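Local atomic coordinates of 2-(hydroxymethyl)glutarate dehydrogenase (PDB entry 3CKY), a protein that catalyses the reversible, NAD-dependent interconversion of 2-formylglutarate and (S)-2-hydroxymethylglutarate in the fermentation of nicotinate. Residues A237-H242 with G271-G276; K225-G230 with D281-I286; L181-A186 with A263-I268; M97-P102 with L245-E250. All coordinates share one frame; numbering follows the deposited sequence.

How the interactions relate
Interactions 1, 2 and 3 lie close together within the helical domain, while interaction 4 joins that domain to the Rossmann domain. Interactions 1 and 3 share helix 260-274, their centres about 11 Å apart. Interaction 2 lies about 12 Å from interaction 1, centre to centre, and touches it through Met238, whose CE packs on Val285; Met185 of interaction 3 packs on Met282 and Ser283 of interaction 2. Helix 238-255 runs from interaction 1 to interaction 4, passing Lys243, which probably binds NAD(+). The side chain of Ser99, which probably also binds NAD(+), is about 4 Å from that of Lys243 and about 6 Å from that of Lys174, the probable catalytic residue. Interaction 2 is remote from these sites.

Interaction 1: residues A237-H242 with G271-G276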
loop_
_atom_site.group_PDB
_atom_site.type_symbol
_atom_site.label_atom_id
_atom_site.label_comp_id
_atom_site.label_asym_id
_atom_site.label_seq_id
_atom_site.Cartn_x
_atom_site.Cartn_y
_atom_site.Cartn_z
ATOM N N ALA A 237 -3.281 12.412 -20.047
ATOM C CA ALA A 237 -2.571 13.135 -18.990
ATOM C C ALA A 237 -2.492 12.344 -17.696
ATOM O O ALA A 237 -3.470 11.733 -17.265
ATOM C CB ALA A 237 -3.217 14.515 -18.726
ATOM N N MET A 238 -1.308 12.365 -17.089
ATOM C CA MET A 238 -1.072 11.686 -15.815
ATOM C C MET A 238 -2.061 12.163 -14.737
ATOM O O MET A 238 -2.538 11.359 -13.940
ATOM C CB MET A 238 0.370 11.907 -15.365
ATOM C CG MET A 238 0.782 11.029 -14.193
ATOM S SD MET A 238 2.456 11.332 -13.625
ATOM C CE MET A 238 3.452 10.870 -15.049
ATOM N N ASP A 239 -2.369 13.465 -14.734
ATOM C CA ASP A 239 -3.349 14.024 -13.802
ATOM C C ASP A 239 -4.696 13.335 -13.943
ATOM O O ASP A 239 -5.368 13.082 -12.949
ATOM C CB ASP A 239 -3.531 15.533 -14.012
ATOM C CG ASP A 239 -2.342 16.358 -13.524
ATOM O OD1 ASP A 239 -1.663 15.974 -12.542
ATOM O OD2 ASP A 239 -2.081 17.419 -14.116
ATOM N N LEU A 240 -5.082 13.025 -15.176
ATOM C CA LEU A 240 -6.391 12.438 -15.434
ATOM C C LEU A 240 -6.456 10.970 -15.015
ATOM O O LEU A 240 -7.421 10.530 -14.404
ATOM C CB LEU A 240 -6.780 12.621 -16.893
ATOM C CG LEU A 240 -6.980 14.074 -17.311
ATOM C CD1 LEU A 240 -7.245 14.183 -18.819
ATOM C CD2 LEU A 240 -8.118 14.740 -16.490
ATOM N N GLN A 241 -5.410 10.222 -15.328
ATOM C CA GLN A 241 -5.294 8.844 -14.875
ATOM C C GLN A 241 -5.293 8.740 -13.339
ATOM O O GLN A 241 -5.892 7.834 -12.778
ATOM C CB GLN A 241 -4.015 8.209 -15.437
ATOM C CG GLN A 241 -3.792 6.776 -14.977
ATOM C CD GLN A 241 -4.934 5.840 -15.391
ATOM O OE1 GLN A 241 -5.826 5.522 -14.591
ATOM N NE2 GLN A 241 -4.919 5.405 -16.641
ATOM N N HIS A 242 -4.583 9.660 -12.688
ATOM C CA HIS A 242 -4.565 9.781 -11.238
ATOM C C HIS A 242 -5.963 10.080 -10.677
ATOM O O HIS A 242 -6.389 9.465 -9.703
ATOM C CB HIS A 242 -3.578 10.887 -10.802
ATOM C CG HIS A 242 -3.475 11.036 -9.316
ATOM N ND1 HIS A 242 -2.706 10.190 -8.544
ATOM C CD2 HIS A 242 -4.084 11.886 -8.454
ATOM C CE1 HIS A 242 -2.824 10.538 -7.275
ATOM N NE2 HIS A 242 -3.657 11.559 -7.195
ATOM N N GLY A 271 3.683 10.319 -7.137
ATOM C CA GLY A 271 5.115 10.581 -7.281
ATOM C C GLY A 271 5.438 11.314 -8.576
ATOM O O GLY A 271 6.194 12.295 -8.578
ATOM N N GLY A 272 4.855 10.850 -9.680
ATOM C CA GLY A 272 5.050 11.497 -10.969
ATOM C C GLY A 272 4.538 12.919 -10.968
ATOM O O GLY A 272 5.175 13.816 -11.500
ATOM N N ARG A 273 3.382 13.123 -10.354
ATOM C CA ARG A 273 2.840 14.463 -10.196
ATOM C C ARG A 273 3.714 15.351 -9.322
ATOM O O ARG A 273 3.916 16.525 -9.646
ATOM C CB ARG A 273 1.427 14.382 -9.656
ATOM C CG ARG A 273 0.469 13.879 -10.727
ATOM C CD ARG A 273 -0.760 13.297 -10.160
ATOM N NE ARG A 273 -1.177 13.981 -8.946
ATOM C CZ ARG A 273 -2.154 14.877 -8.841
ATOM N NH1 ARG A 273 -2.847 15.256 -9.902
ATOM N NH2 ARG A 273 -2.436 15.404 -7.652
ATOM N N ALA A 274 4.270 14.772 -8.261
ATOM C CA ALA A 274 5.226 15.475 -7.407
ATOM C C ALA A 274 6.455 15.948 -8.195
ATOM O O ALA A 274 7.005 16.989 -7.890
ATOM C CB ALA A 274 5.643 14.583 -6.210
ATOM N N MET A 275 6.855 15.175 -9.205
ATOM C CA MET A 275 7.984 15.504 -10.072
ATOM C C MET A 275 7.612 16.435 -11.235
ATOM O O MET A 275 8.448 16.680 -12.102
ATOM C CB MET A 275 8.582 14.222 -10.653
ATOM C CG MET A 275 9.269 13.347 -9.623
ATOM S SD MET A 275 9.788 11.753 -10.311
ATOM C CE MET A 275 10.997 12.282 -11.535
ATOM N N GLY A 276 6.376 16.944 -11.257
ATOM C CA GLY A 276 5.938 17.916 -12.263
ATOM C C GLY A 276 5.506 17.311 -13.585
ATOM O O GLY A 276 5.455 18.014 -14.592
#
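The guanidinium of Arg273 lies flat on the imidazole of His242, with centres 4.1 Å apart and planes only 10° from parallel. His242 CD2 sits over the middle of the guanidinium, Arg273 NE lies over the imidazole toward its rim, and Arg273 CD adds a CH-pi contact over the same ring, 4.0 Å from its centroid. A bend at chi3 (34°) turns the otherwise long arginine chain so that its flat end can settle on the imidazole. Asp239 approaches the guanidinium obliquely, its carboxylate plane nearly perpendicular, and OD1 forms a salt bridge with Arg273 NH1 at 3.0 Å. With an N-H...O angle of 126° the hydrogen bond is weak; charge attraction probably matters more than direction. Were Arg273 cut back to an alanine, Asp239 OD1 would probably lose its cationic mate and the His242 ring its stacked partner. Beside this polar pair, Met238 extends with CG anti to its backbone N, laying SD 3.7 Å from Gly272 CA. Glycine suits that place, since any side chain there would run into the sulfur. Asn256 of a second subunit packs on Arg273 as well. Two turns of different helices thus meet where helix 260-274 ends in a Schellman motif: Gly276, with positive phi, is the C-prime residue, its N bonded to Arg273 O while Leu277 N reaches Gly272 O.

Interaction 2: residues K225-G230 with D281-I286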
loop_
_atom_site.group_PDB
_atom_site.type_symbol
_atom_site.label_atom_id
_atom_site.label_comp_id
_atom_site.label_asym_id
_atom_site.label_seq_id
_atom_site.Cartn_x
_atom_site.Cartn_y
_atom_site.Cartn_z
ATOM N N LYS A 225 5.139 4.319 -28.620
ATOM C CA LYS A 225 4.814 5.711 -28.919
ATOM C C LYS A 225 5.383 6.730 -27.922
ATOM O O LYS A 225 5.788 7.820 -28.337
ATOM C CB LYS A 225 3.301 5.898 -29.030
ATOM C CG LYS A 225 2.899 7.287 -29.529
ATOM C CD LYS A 225 1.392 7.445 -29.654
ATOM C CE LYS A 225 1.026 8.905 -29.949
ATOM N NZ LYS A 225 -0.454 9.161 -29.888
ATOM N N PHE A 226 5.387 6.382 -26.633
ATOM C CA PHE A 226 5.767 7.314 -25.576
ATOM C C PHE A 226 7.061 6.932 -24.861
ATOM O O PHE A 226 7.965 7.751 -24.756
ATOM C CB PHE A 226 4.645 7.451 -24.538
ATOM C CG PHE A 226 3.357 7.983 -25.106
ATOM C CD1 PHE A 226 3.130 9.358 -25.203
ATOM C CD2 PHE A 226 2.367 7.116 -25.550
ATOM C CE1 PHE A 226 1.940 9.853 -25.733
ATOM C CE2 PHE A 226 1.164 7.613 -26.085
ATOM C CZ PHE A 226 0.958 8.979 -26.171
ATOM N N ILE A 227 7.117 5.713 -24.344
ATOM C CA ILE A 227 8.218 5.280 -23.506
ATOM C C ILE A 227 9.482 5.179 -24.348
ATOM O O ILE A 227 10.460 5.835 -24.058
ATOM C CB ILE A 227 7.921 3.914 -22.797
ATOM C CG1 ILE A 227 6.778 4.082 -21.787
ATOM C CG2 ILE A 227 9.148 3.375 -22.082
ATOM C CD1 ILE A 227 6.206 2.747 -21.256
ATOM N N MET A 228 9.452 4.381 -25.407
ATOM C CA MET A 228 10.672 4.182 -26.211
ATOM C C MET A 228 11.081 5.427 -27.004
ATOM O O MET A 228 12.268 5.625 -27.279
ATOM C CB MET A 228 10.530 2.986 -27.123
ATOM C CG MET A 228 10.417 1.714 -26.363
ATOM S SD MET A 228 10.370 0.270 -27.420
ATOM C CE MET A 228 12.064 0.300 -28.054
ATOM N N SER A 229 10.106 6.265 -27.349
ATOM C CA SER A 229 10.376 7.529 -28.019
ATOM C C SER A 229 10.913 8.567 -27.056
ATOM O O SER A 229 11.656 9.445 -27.452
ATOM C CB SER A 229 9.103 8.081 -28.672
ATOM O OG SER A 229 8.244 8.730 -27.737
ATOM N N GLY A 230 10.505 8.475 -25.798
ATOM C CA GLY A 230 10.825 9.502 -24.805
ATOM C C GLY A 230 10.009 10.776 -24.960
ATOM O O GLY A 230 10.244 11.753 -24.265
ATOM N N ASP A 281 1.770 12.492 -20.760
ATOM C CA ASP A 281 1.076 11.228 -20.823
ATOM C C ASP A 281 1.429 10.442 -19.568
ATOM O O ASP A 281 2.549 10.542 -19.037
ATOM C CB ASP A 281 1.448 10.431 -22.073
ATOM C CG ASP A 281 0.776 9.077 -22.120
ATOM O OD1 ASP A 281 -0.418 9.032 -22.461
ATOM O OD2 ASP A 281 1.441 8.064 -21.790
ATOM N N MET A 282 0.461 9.660 -19.101
ATOM C CA MET A 282 0.613 8.927 -17.863
ATOM C C MET A 282 1.748 7.897 -17.865
ATOM O O MET A 282 2.207 7.544 -16.815
ATOM C CB MET A 282 -0.724 8.289 -17.457
ATOM C CG MET A 282 -1.470 7.465 -18.531
ATOM S SD MET A 282 -1.218 5.694 -18.450
ATOM C CE MET A 282 0.185 5.553 -19.512
ATOM N N SER A 283 2.225 7.458 -19.031
ATOM C CA SER A 283 3.335 6.513 -19.102
ATOM C C SER A 283 4.655 7.142 -18.653
ATOM O O SER A 283 5.620 6.422 -18.348
ATOM C CB SER A 283 3.488 5.943 -20.520
ATOM O OG SER A 283 3.736 6.948 -21.495
ATOM N N ALA A 284 4.690 8.481 -18.612
ATOM C CA ALA A 284 5.821 9.232 -18.039
ATOM C C ALA A 284 6.039 8.910 -16.564
ATOM O O ALA A 284 7.055 9.261 -16.011
ATOM C CB ALA A 284 5.633 10.742 -18.232
ATOM N N VAL A 285 5.098 8.237 -15.918
ATOM C CA VAL A 285 5.308 7.777 -14.523
ATOM C C VAL A 285 6.581 6.898 -14.376
ATOM O O VAL A 285 7.186 6.858 -13.300
ATOM C CB VAL A 285 4.050 7.043 -13.984
ATOM C CG1 VAL A 285 3.938 5.634 -14.581
ATOM C CG2 VAL A 285 4.057 7.012 -12.471
ATOM N N ILE A 286 6.990 6.228 -15.461
ATOM C CA ILE A 286 8.246 5.486 -15.495
ATOM C C ILE A 286 9.462 6.352 -15.055
ATOM O O ILE A 286 10.410 5.850 -14.450
ATOM C CB ILE A 286 8.523 4.842 -16.899
ATOM C CG1 ILE A 286 9.584 3.741 -16.781
ATOM C CG2 ILE A 286 8.995 5.904 -17.923
ATOM C CD1 ILE A 286 9.725 2.837 -18.007
#
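Asp281 comes first, laying its carboxylate flat over the Phe226 ring, with CG 3.8 Å above the ring plane near its centre and the two planes 10° apart. Its CG stands anti to the backbone N (chi1 177°), which carries the group out over that face; Lys225 CG lies against the other. Asp281 OD2 accepts two bonds from Ser283: the backbone N at 2.9 Å, closing an Asx turn, and OG at 2.6 Å, which meets the anti lone pair. OD1 pairs with Lys222 and Phe236 N. With a leucine at this position, Lys222 would probably lose its countercharge and the Ser283 hydroxyl be set free to turn. Next, Ser283, in a 3-10 segment, presses OG to 3.2 Å from Phe226 CB, while its CB rests 4.0 Å from Ile227 CG1; a side chain this small lets Phe226 and Ile227 come close. Last, Ile286 sends CD1 across to Ile227 CG2 at 4.2 Å, the two branched chains crossing at about a right angle. The contact thus grades from a charged end to a greasy one: the buried carboxylate is satisfied by its own loop, Lys222 and Phe236, so Phe226 need only offer it a flat surface, and the joining itself rests on van der Waals contact.

Interaction 3: residues L181-A186 with A263-I268; sequences LGCNMA and AMATQI
Ala265 CB is the projection around which this helix pair closes, touching Ala186 CB at 3.9 Å. The same methyl lies 4.1 Å from Cys183 CA and near the carbonyl O of Gly182, so it fits against the backbone of helix 169-197 over a whole turn. Cys183 SG flanks it at 4.2 Å, a modest, polarisable group that fills the side without pushing the helices apart. One turn on, Ile268 reaches Ala186: CG1 anti to the carbonyl carbon (chi1 -63°) and an extended chi2 carry CD1 to 4.4 Å from Ala186 CB. Because glycine and alanine occupy the crossing, the CA atoms of Cys183 and Ala265 approach to 5.5 Å. The short segment axes pass 9.1 Å apart and cross at 66°, steep enough to confine the meeting to a few residues. Farther out, Cys183 also packs on Ser187 of the fourth subunit, so the crossing borders a subunit interface. Met185 faces Ile227 of helix 217-228 and Phe269, whereas Thr266, whose side chain starts away from helix 169-197, rests on His242, Leu245 and Leu249. Within the helical domain, helix 260-274 thus packs against both helix 169-197 and helix 238-255, which also touch each other through Leu181 and Gln241.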
loop_
_atom_site.group_PDB
_atom_site.type_symbol
_atom_site.label_atom_id
_atom_site.label_comp_id
_atom_site.label_asym_id
_atom_site.label_seq_id
_atom_site.Cartn_x
_atom_site.Cartn_y
_atom_site.Cartn_z
ATOM N N LEU A 181 -6.335 0.109 -16.434
ATOM C CA LEU A 181 -5.350 0.844 -17.233
ATOM C C LEU A 181 -4.234 1.430 -16.360
ATOM O O LEU A 181 -3.051 1.263 -16.656
ATOM C CB LEU A 181 -6.018 1.980 -18.020
ATOM C CG LEU A 181 -5.113 2.885 -18.879
ATOM C CD1 LEU A 181 -4.278 2.045 -19.901
ATOM C CD2 LEU A 181 -5.930 3.957 -19.595
ATOM N N GLY A 182 -4.624 2.131 -15.298
ATOM C CA GLY A 182 -3.676 2.734 -14.371
ATOM C C GLY A 182 -2.785 1.741 -13.658
ATOM O O GLY A 182 -1.573 1.929 -13.597
ATOM N N CYS A 183 -3.382 0.681 -13.130
ATOM C CA CYS A 183 -2.621 -0.377 -12.478
ATOM C C CYS A 183 -1.634 -1.046 -13.439
ATOM O O CYS A 183 -0.473 -1.284 -13.088
ATOM C CB CYS A 183 -3.552 -1.440 -11.891
ATOM S SG CYS A 183 -4.490 -0.939 -10.420
ATOM N N ASN A 184 -2.108 -1.356 -14.641
ATOM C CA ASN A 184 -1.308 -2.078 -15.619
ATOM C C ASN A 184 -0.106 -1.240 -16.017
ATOM O O ASN A 184 0.988 -1.763 -16.188
ATOM C CB ASN A 184 -2.154 -2.454 -16.850
ATOM C CG ASN A 184 -3.229 -3.469 -16.538
ATOM O OD1 ASN A 184 -3.242 -4.083 -15.468
ATOM N ND2 ASN A 184 -4.142 -3.659 -17.476
ATOM N N MET A 185 -0.309 0.074 -16.127
ATOM C CA MET A 185 0.768 0.983 -16.458
ATOM C C MET A 185 1.780 1.103 -15.319
ATOM O O MET A 185 2.990 1.019 -15.541
ATOM C CB MET A 185 0.218 2.358 -16.808
ATOM C CG MET A 185 1.303 3.422 -17.149
ATOM S SD MET A 185 2.235 3.115 -18.666
ATOM C CE MET A 185 3.887 2.771 -18.050
ATOM N N ALA A 186 1.288 1.295 -14.102
ATOM C CA ALA A 186 2.163 1.335 -12.937
ATOM C C ALA A 186 3.041 0.065 -12.840
ATOM O O ALA A 186 4.231 0.143 -12.551
ATOM C CB ALA A 186 1.330 1.536 -11.642
ATOM N N ALA A 263 -4.615 1.407 -4.905
ATOM C CA ALA A 263 -4.086 2.330 -3.916
ATOM C C ALA A 263 -2.606 2.584 -4.174
ATOM O O ALA A 263 -2.142 3.755 -4.149
ATOM C CB ALA A 263 -4.298 1.791 -2.502
ATOM N N MET A 264 -1.860 1.502 -4.422
ATOM C CA MET A 264 -0.430 1.661 -4.631
ATOM C C MET A 264 -0.170 2.356 -5.966
ATOM O O MET A 264 0.677 3.254 -6.020
ATOM C CB MET A 264 0.350 0.338 -4.480
ATOM C CG MET A 264 0.567 -0.136 -3.009
ATOM S SD MET A 264 0.755 1.156 -1.727
ATOM C CE MET A 264 2.223 1.992 -2.328
ATOM N N ALA A 265 -0.901 1.988 -7.014
ATOM C CA ALA A 265 -0.790 2.691 -8.307
ATOM C C ALA A 265 -1.026 4.186 -8.131
ATOM O O ALA A 265 -0.322 5.000 -8.702
ATOM C CB ALA A 265 -1.778 2.110 -9.347
ATOM N N THR A 266 -2.019 4.541 -7.324
ATOM C CA THR A 266 -2.360 5.946 -7.095
ATOM C C THR A 266 -1.174 6.720 -6.532
ATOM O O THR A 266 -0.868 7.838 -6.983
ATOM C CB THR A 266 -3.606 6.055 -6.175
ATOM O OG1 THR A 266 -4.682 5.283 -6.740
ATOM C CG2 THR A 266 -4.037 7.518 -5.962
ATOM N N GLN A 267 -0.486 6.121 -5.568
ATOM C CA GLN A 267 0.643 6.779 -4.911
ATOM C C GLN A 267 1.883 6.870 -5.811
ATOM O O GLN A 267 2.641 7.836 -5.740
ATOM C CB GLN A 267 0.973 6.081 -3.576
ATOM C CG GLN A 267 -0.120 6.180 -2.536
ATOM C CD GLN A 267 -0.692 7.592 -2.335
ATOM O OE1 GLN A 267 -1.903 7.755 -2.149
ATOM N NE2 GLN A 267 0.159 8.600 -2.371
ATOM N N ILE A 268 2.068 5.879 -6.672
ATOM C CA ILE A 268 3.132 5.919 -7.659
ATOM C C ILE A 268 2.894 7.049 -8.670
ATOM O O ILE A 268 3.803 7.822 -8.974
ATOM C CB ILE A 268 3.284 4.540 -8.374
ATOM C CG1 ILE A 268 3.690 3.459 -7.352
ATOM C CG2 ILE A 268 4.357 4.611 -9.509
ATOM C CD1 ILE A 268 3.573 2.045 -7.885
#

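Interaction 4: residues M97-P102 with L245-E250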
loop_
_atom_site.group_PDB
_atom_site.type_symbol
_atom_site.label_atom_id
_atom_site.label_comp_id
_atom_site.label_asym_id
_atom_site.label_seq_id
_atom_site.Cartn_x
_atom_site.Cartn_y
_atom_site.Cartn_z
ATOM N N MET A 97 -22.723 12.674 -17.973
ATOM C CA MET A 97 -21.563 11.997 -18.536
ATOM C C MET A 97 -20.308 12.320 -17.732
ATOM O O MET A 97 -19.199 11.964 -18.134
ATOM C CB MET A 97 -21.377 12.413 -19.995
ATOM C CG MET A 97 -22.594 12.160 -20.847
ATOM S SD MET A 97 -22.367 12.742 -22.526
ATOM C CE MET A 97 -22.675 14.512 -22.302
ATOM N N SER A 98 -20.498 12.993 -16.595
ATOM C CA SER A 98 -19.407 13.363 -15.715
ATOM C C SER A 98 -18.665 12.154 -15.180
ATOM O O SER A 98 -19.254 11.100 -14.909
ATOM C CB SER A 98 -19.913 14.173 -14.519
ATOM O OG SER A 98 -20.642 15.311 -14.934
ATOM N N SER A 99 -17.366 12.334 -15.010
ATOM C CA SER A 99 -16.536 11.312 -14.427
ATOM C C SER A 99 -16.651 11.340 -12.886
ATOM O O SER A 99 -15.883 12.011 -12.202
ATOM C CB SER A 99 -15.104 11.497 -14.892
ATOM O OG SER A 99 -14.298 10.468 -14.372
ATOM N N VAL A 100 -17.605 10.569 -12.363
ATOM C CA VAL A 100 -17.919 10.574 -10.947
ATOM C C VAL A 100 -18.181 9.160 -10.415
ATOM O O VAL A 100 -18.336 8.218 -11.175
ATOM C CB VAL A 100 -19.155 11.469 -10.647
ATOM C CG1 VAL A 100 -18.873 12.933 -11.000
ATOM C CG2 VAL A 100 -20.394 10.947 -11.373
ATOM N N SER A 101 -18.196 9.020 -9.093
ATOM C CA SER A 101 -18.496 7.733 -8.467
ATOM C C SER A 101 -19.973 7.383 -8.647
ATOM O O SER A 101 -20.811 8.282 -8.747
ATOM C CB SER A 101 -18.158 7.769 -6.980
ATOM O OG SER A 101 -19.004 8.690 -6.316
ATOM N N PRO A 102 -20.293 6.073 -8.702
ATOM C CA PRO A 102 -21.683 5.638 -8.722
ATOM C C PRO A 102 -22.533 6.277 -7.622
ATOM O O PRO A 102 -23.661 6.699 -7.886
ATOM C CB PRO A 102 -21.581 4.123 -8.515
ATOM C CG PRO A 102 -20.236 3.750 -9.014
ATOM C CD PRO A 102 -19.354 4.935 -8.767
ATOM N N LEU A 245 -8.001 6.931 -10.838
ATOM C CA LEU A 245 -7.652 6.012 -9.745
ATOM C C LEU A 245 -8.259 6.475 -8.408
ATOM O O LEU A 245 -8.678 5.663 -7.582
ATOM C CB LEU A 245 -6.142 5.868 -9.627
ATOM C CG LEU A 245 -5.441 5.115 -10.767
ATOM C CD1 LEU A 245 -3.943 5.442 -10.821
ATOM C CD2 LEU A 245 -5.647 3.601 -10.670
ATOM N N GLY A 246 -8.321 7.785 -8.203
ATOM C CA GLY A 246 -9.007 8.356 -7.040
ATOM C C GLY A 246 -10.484 8.038 -6.992
ATOM O O GLY A 246 -11.014 7.784 -5.937
ATOM N N LEU A 247 -11.147 8.079 -8.142
ATOM C CA LEU A 247 -12.569 7.730 -8.242
ATOM C C LEU A 247 -12.812 6.263 -7.904
ATOM O O LEU A 247 -13.806 5.934 -7.281
ATOM C CB LEU A 247 -13.116 8.051 -9.636
ATOM C CG LEU A 247 -13.344 9.538 -9.944
ATOM C CD1 LEU A 247 -13.576 9.764 -11.458
ATOM C CD2 LEU A 247 -14.512 10.116 -9.088
ATOM N N ALA A 248 -11.900 5.397 -8.333
ATOM C CA ALA A 248 -11.926 3.996 -7.981
ATOM C C ALA A 248 -11.837 3.790 -6.468
ATOM O O ALA A 248 -12.601 3.019 -5.904
ATOM C CB ALA A 248 -10.790 3.250 -8.691
ATOM N N LEU A 249 -10.915 4.486 -5.819
ATOM C CA LEU A 249 -10.745 4.407 -4.373
ATOM C C LEU A 249 -11.969 4.942 -3.638
ATOM O O LEU A 249 -12.322 4.425 -2.571
ATOM C CB LEU A 249 -9.486 5.164 -3.929
ATOM C CG LEU A 249 -8.139 4.602 -4.416
ATOM C CD1 LEU A 249 -6.985 5.500 -3.966
ATOM C CD2 LEU A 249 -7.923 3.173 -3.962
ATOM N N GLU A 250 -12.585 5.985 -4.186
ATOM C CA GLU A 250 -13.837 6.515 -3.635
ATOM C C GLU A 250 -14.916 5.446 -3.714
ATOM O O GLU A 250 -15.633 5.209 -2.740
ATOM C CB GLU A 250 -14.293 7.779 -4.381
ATOM C CG GLU A 250 -15.499 8.433 -3.735
ATOM C CD GLU A 250 -16.206 9.461 -4.612
ATOM O OE1 GLU A 250 -17.348 9.836 -4.241
ATOM O OE2 GLU A 250 -15.629 9.866 -5.660
HETATM O O HOH W 1 -17.293 11.283 -7.244
#
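Ser101 and Leu247 mark the nearest approach of the two backbones, their CA atoms 5.9 Å apart. Residues 97-102 form an irregular loop, with an inverse gamma turn centred on Ser99 and Ser101 as the N-cap of helix 102-114; residues 245-250 are regular helix. Leu247 fills the gap between them. With CG anti to the carbonyl carbon (chi1 -74°), its two methyls lie along the loop: CD1 presses to 3.1 Å from Ser99 OG, a tight fit, and CD2 lies 3.9 Å from Val100 CA. A branched aliphatic chain suits a partner made mostly of backbone, which needs shape more than charge. At the other end Glu250 reaches out fully extended to Ser101. A water joins the two, accepting from Ser101 N at 3.1 Å and donating to Glu250 OE2 at 2.7 Å. The Ser101 hydroxyl takes the N-cap bond to Ser104 N and also bonds to Ser103 OG. Glu254 lies close to Glu250, and this like charge may raise the proton affinity of the pair. The contact joins the Rossmann and helical domains at Ser99, which probably binds NAD(+): the loop runs from strand 93-96 into helix 102-114, meeting helix 238-255 while helix 169-197 packs against Val100, Pro102 and Ala248.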